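Local atomic coordinates of glycine cleavage system transcriptional repressor, putative (Vibrio cholerae, PDB entry 1U8S), a protein that probably acts as a transcriptional repressor of the glycine cleavage system and is built from two ACT domains. Residues 59-62 against 63-67; 157-160 against 161-165. One frame throughout, in Å; residues are numbered along the deposited sequence.

Interaction 1: 59-62 against 63-67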
loop_
_atom_site.group_PDB
_atom_site.type_symbol
_atom_site.label_atom_id
_atom_site.label_comp_id
_atom_site.label_asym_id
_atom_site.label_seq_id
_atom_site.Cartn_x
_atom_site.Cartn_y
_atom_site.Cartn_z
ATOM N N ILE B 59 18.330 -1.524 -13.561
ATOM C CA ILE B 59 16.887 -1.555 -13.684
ATOM C C ILE B 59 16.528 -2.655 -14.678
ATOM O O ILE B 59 15.660 -3.487 -14.407
ATOM C CB ILE B 59 16.342 -0.207 -14.189
ATOM C CG1 ILE B 59 16.537 0.865 -13.116
ATOM C CG2 ILE B 59 14.864 -0.338 -14.533
ATOM C CD1 ILE B 59 15.626 0.691 -11.901
ATOM N N THR B 60 17.200 -2.672 -15.827
ATOM C CA THR B 60 16.927 -3.699 -16.821
ATOM C C THR B 60 17.108 -5.065 -16.168
ATOM O O THR B 60 16.318 -5.986 -16.396
ATOM C CB THR B 60 17.878 -3.582 -18.022
ATOM O OG1 THR B 60 17.779 -2.266 -18.577
ATOM C CG2 THR B 60 17.515 -4.600 -19.091
ATOM N N ARG B 61 18.149 -5.186 -15.345
ATOM C CA ARG B 61 18.417 -6.437 -14.643
ATOM C C ARG B 61 17.194 -6.836 -13.841
ATOM O O ARG B 61 16.860 -8.014 -13.759
ATOM C CB ARG B 61 19.601 -6.289 -13.694
ATOM C CG ARG B 61 19.799 -7.491 -12.778
ATOM C CD ARG B 61 20.333 -8.704 -13.530
ATOM N NE ARG B 61 20.392 -9.897 -12.682
ATOM C CZ ARG B 61 21.129 -10.972 -12.955
ATOM N NH1 ARG B 61 21.874 -10.999 -14.055
ATOM N NH2 ARG B 61 21.124 -12.020 -12.134
ATOM N N VAL B 62 16.535 -5.844 -13.248
ATOM C CA VAL B 62 15.337 -6.080 -12.451
ATOM C C VAL B 62 14.142 -6.347 -13.363
ATOM O O VAL B 62 13.295 -7.187 -13.059
ATOM C CB VAL B 62 15.011 -4.868 -11.546
ATOM C CG1 VAL B 62 13.751 -5.133 -10.743
ATOM C CG2 VAL B 62 16.169 -4.592 -10.622
ATOM N N GLU B 63 14.078 -5.633 -14.482
ATOM C CA GLU B 63 12.976 -5.801 -15.424
ATOM C C GLU B 63 13.018 -7.181 -16.069
ATOM O O GLU B 63 11.992 -7.698 -16.514
ATOM C CB GLU B 63 13.032 -4.724 -16.511
ATOM C CG GLU B 63 12.939 -3.300 -15.989
ATOM C CD GLU B 63 13.029 -2.264 -17.099
ATOM O OE1 GLU B 63 14.029 -2.283 -17.853
ATOM O OE2 GLU B 63 12.102 -1.430 -17.215
ATOM N N THR B 64 14.201 -7.784 -16.119
ATOM C CA THR B 64 14.312 -9.102 -16.716
ATOM C C THR B 64 14.084 -10.214 -15.710
ATOM O O THR B 64 13.196 -11.046 -15.893
ATOM C CB THR B 64 15.683 -9.329 -17.362
ATOM O OG1 THR B 64 15.930 -8.319 -18.348
ATOM C CG2 THR B 64 15.717 -10.701 -18.028
ATOM N N THR B 65 14.878 -10.224 -14.642
ATOM C CA THR B 65 14.783 -11.267 -13.620
ATOM C C THR B 65 13.468 -11.384 -12.834
ATOM O O THR B 65 13.059 -12.490 -12.481
ATOM C CB THR B 65 15.936 -11.133 -12.612
ATOM O OG1 THR B 65 15.869 -9.855 -11.971
ATOM C CG2 THR B 65 17.267 -11.261 -13.322
ATOM N N LEU B 66 12.809 -10.256 -12.570
ATOM C CA LEU B 66 11.560 -10.247 -11.807
ATOM C C LEU B 66 10.456 -11.154 -12.351
ATOM O O LEU B 66 9.841 -11.907 -11.603
ATOM C CB LEU B 66 11.022 -8.812 -11.688
ATOM C CG LEU B 66 9.905 -8.549 -10.665
ATOM C CD1 LEU B 66 10.444 -8.779 -9.263
ATOM C CD2 LEU B 66 9.396 -7.120 -10.800
ATOM N N PRO B 67 10.181 -11.094 -13.660
ATOM C CA PRO B 67 9.119 -11.968 -14.168
ATOM C C PRO B 67 9.396 -13.455 -13.915
ATOM O O PRO B 67 8.468 -14.233 -13.684
ATOM C CB PRO B 67 9.076 -11.626 -15.659
ATOM C CG PRO B 67 9.559 -10.194 -15.704
ATOM C CD PRO B 67 10.707 -10.221 -14.724
#
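Ile59 meets Glu63 one helical turn on, through both backbone and side chain. Glu63 N bonds to Ile59 O at 2.7 Å, and Ile59 CG2 lies 3.7 Å from Glu63 CD. The CG of Glu63 stands beside its own backbone N (chi1 -60°), and the chain then runs out straight past that methyl group. Its carboxylate goes on to a salt bridge with Arg81 of strand 76-82. Thr60 O takes two donors from Thr64: the backbone N at 2.8 Å and OG1 at 3.1 Å. The hydroxyl sits above the carbonyl plane. Thr60's own hydroxyl bonds back to Pro56 O. This is helix 56-71, the second helix of a βαββαβ ACT fold, and Ile59, Glu63 and Leu66 face strands 5-14 and 76-82 of its sheet. Arg61 O is likewise gripped twice by Thr65, by OG1 at 2.8 Å and by N at 3.1 Å, from opposite faces of the carbonyl plane. The hydroxyl reaches it because OG1 lies between backbone N and carbonyl carbon (chi1 60°). Thr65 CG2 covers one face of the Arg61 guanidinium, 3.5 Å from NE. Val62 O receives Leu66 N at 3.1 Å.

Interaction 2: 157-160 against 161-165; sequences QLQE and EFDAL
The side chains of Gln159 and Asp163 run alongside each other in one direction, a helical turn apart. Their flat ends are turned 30° from each other. The closest side-chain approach is Gln159 CG to Asp163 OD2, 3.8 Å, so the methylene of the glutamine meets the carboxylate. Both residues are also tied through the backbone, where Asp163 N bonds to Gln159 O at 3.0 Å. Asp163 OD2 stands 3.1 Å from Gln159 O as well. Two acceptors face each other there, a pairing that is probably mildly unfavourable. Gln157 and Glu161 form a second polar i to i+4 pair, and they meet at a slant. Gln157 CG comes loosely within 4.0 Å of Glu161 OE2, but the details of this pair are uncertain. The Glu161 chain is extended beyond CG, and its OE1 makes a salt bridge with Arg117. All this lies on helix 155-168, the second helix of the C-terminal βαββαβ ACT fold. Between the two polar pairs, Leu158 and Phe162 are buried. Phe162 N bonds to Leu158 O at 2.9 Å. Phe162 CG is anti to the backbone N (chi1 169°), and the side chain touches Phe113 of helix 107-116 and Val96 and Val98 of strand 92-100. Gln159 O lies at the edge of the Phe162 ring, near its plane. Ala164 N continues the same ladder of backbone bonds, to Glu160 O at 2.9 Å.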
loop_
_atom_site.group_PDB
_atom_site.type_symbol
_atom_site.label_atom_id
_atom_site.label_comp_id
_atom_site.label_asym_id
_atom_site.label_seq_id
_atom_site.Cartn_x
_atom_site.Cartn_y
_atom_site.Cartn_z
ATOM N N GLN B 157 -9.280 23.838 9.312
ATOM C CA GLN B 157 -9.977 24.177 8.084
ATOM C C GLN B 157 -10.374 22.932 7.278
ATOM O O GLN B 157 -11.442 22.899 6.664
ATOM C CB GLN B 157 -9.101 25.085 7.229
ATOM C CG GLN B 157 -9.779 25.556 5.973
ATOM C CD GLN B 157 -8.881 26.419 5.135
ATOM O OE1 GLN B 157 -8.403 27.458 5.597
ATOM N NE2 GLN B 157 -8.639 26.000 3.891
ATOM N N LEU B 158 -9.510 21.919 7.264
ATOM C CA LEU B 158 -9.808 20.690 6.546
ATOM C C LEU B 158 -11.005 20.037 7.224
ATOM O O LEU B 158 -11.915 19.525 6.560
ATOM C CB LEU B 158 -8.607 19.738 6.587
ATOM C CG LEU B 158 -8.760 18.343 5.958
ATOM C CD1 LEU B 158 -9.076 18.448 4.475
ATOM C CD2 LEU B 158 -7.475 17.571 6.165
ATOM N N GLN B 159 -11.010 20.079 8.552
ATOM C CA GLN B 159 -12.088 19.480 9.312
ATOM C C GLN B 159 -13.417 20.183 9.102
ATOM O O GLN B 159 -14.469 19.552 9.084
ATOM C CB GLN B 159 -11.732 19.471 10.783
ATOM C CG GLN B 159 -12.825 18.955 11.680
ATOM C CD GLN B 159 -12.280 18.588 13.030
ATOM O OE1 GLN B 159 -11.676 17.528 13.190
ATOM N NE2 GLN B 159 -12.459 19.470 14.010
ATOM N N GLU B 160 -13.377 21.496 8.951
ATOM C CA GLU B 160 -14.603 22.239 8.736
ATOM C C GLU B 160 -15.160 21.923 7.355
ATOM O O GLU B 160 -16.342 21.642 7.208
ATOM C CB GLU B 160 -14.348 23.742 8.919
ATOM C CG GLU B 160 -14.437 24.178 10.385
ATOM C CD GLU B 160 -13.948 25.594 10.637
ATOM O OE1 GLU B 160 -14.272 26.150 11.711
ATOM O OE2 GLU B 160 -13.230 26.149 9.771
ATOM N N GLU B 161 -14.307 21.946 6.342
ATOM C CA GLU B 161 -14.755 21.640 4.991
ATOM C C GLU B 161 -15.314 20.216 4.912
ATOM O O GLU B 161 -16.280 19.958 4.195
ATOM C CB GLU B 161 -13.597 21.830 4.012
ATOM C CG GLU B 161 -12.909 23.175 4.198
ATOM C CD GLU B 161 -11.922 23.493 3.104
ATOM O OE1 GLU B 161 -11.196 22.567 2.678
ATOM O OE2 GLU B 161 -11.861 24.671 2.686
ATOM N N PHE B 162 -14.709 19.297 5.660
ATOM C CA PHE B 162 -15.157 17.908 5.688
ATOM C C PHE B 162 -16.531 17.797 6.338
ATOM O O PHE B 162 -17.337 16.949 5.945
ATOM C CB PHE B 162 -14.170 17.045 6.470
ATOM C CG PHE B 162 -14.678 15.663 6.759
ATOM C CD1 PHE B 162 -14.692 14.687 5.762
ATOM C CD2 PHE B 162 -15.199 15.347 8.016
ATOM C CE1 PHE B 162 -15.224 13.414 6.014
ATOM C CE2 PHE B 162 -15.733 14.080 8.281
ATOM C CZ PHE B 162 -15.746 13.112 7.277
ATOM N N ASP B 163 -16.779 18.636 7.351
ATOM C CA ASP B 163 -18.064 18.651 8.050
ATOM C C ASP B 163 -19.149 19.238 7.154
ATOM O O ASP B 163 -20.290 18.757 7.148
ATOM C CB ASP B 163 -17.982 19.465 9.346
ATOM C CG ASP B 163 -17.179 18.765 10.430
ATOM O OD1 ASP B 163 -17.128 17.512 10.414
ATOM O OD2 ASP B 163 -16.617 19.466 11.307
ATOM N N ALA B 164 -18.792 20.288 6.413
ATOM C CA ALA B 164 -19.723 20.932 5.483
ATOM C C ALA B 164 -20.159 19.920 4.421
ATOM O O ALA B 164 -21.349 19.797 4.126
ATOM C CB ALA B 164 -19.061 22.118 4.812
ATOM N N LEU B 165 -19.196 19.200 3.846
ATOM C CA LEU B 165 -19.517 18.211 2.835
ATOM C C LEU B 165 -20.506 17.216 3.447
ATOM O O LEU B 165 -21.577 16.956 2.874
ATOM C CB LEU B 165 -18.249 17.498 2.380
ATOM C CG LEU B 165 -18.409 16.446 1.275
ATOM C CD1 LEU B 165 -19.108 17.053 0.064
ATOM C CD2 LEU B 165 -17.029 15.911 0.890
#

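Overall arrangement
Interactions 1 and 2 occupy equivalent places in the two ACT domains of the chain. Each lies on the second helix of its domain, and each helix packs on a four-stranded antiparallel sheet of strand order 2-3-1-4. Their centres are about 46 Å apart and their nearest atoms about 34 Å apart, on opposite sides of the chain's centre, so they do not touch. Both include a glutamate paired with an arginine from beyond the helix, but the two arginines come from different parts of the fold, the last strand of the sheet in interaction 1 and a loop in interaction 2. The other chain of the assembly touches neither contact.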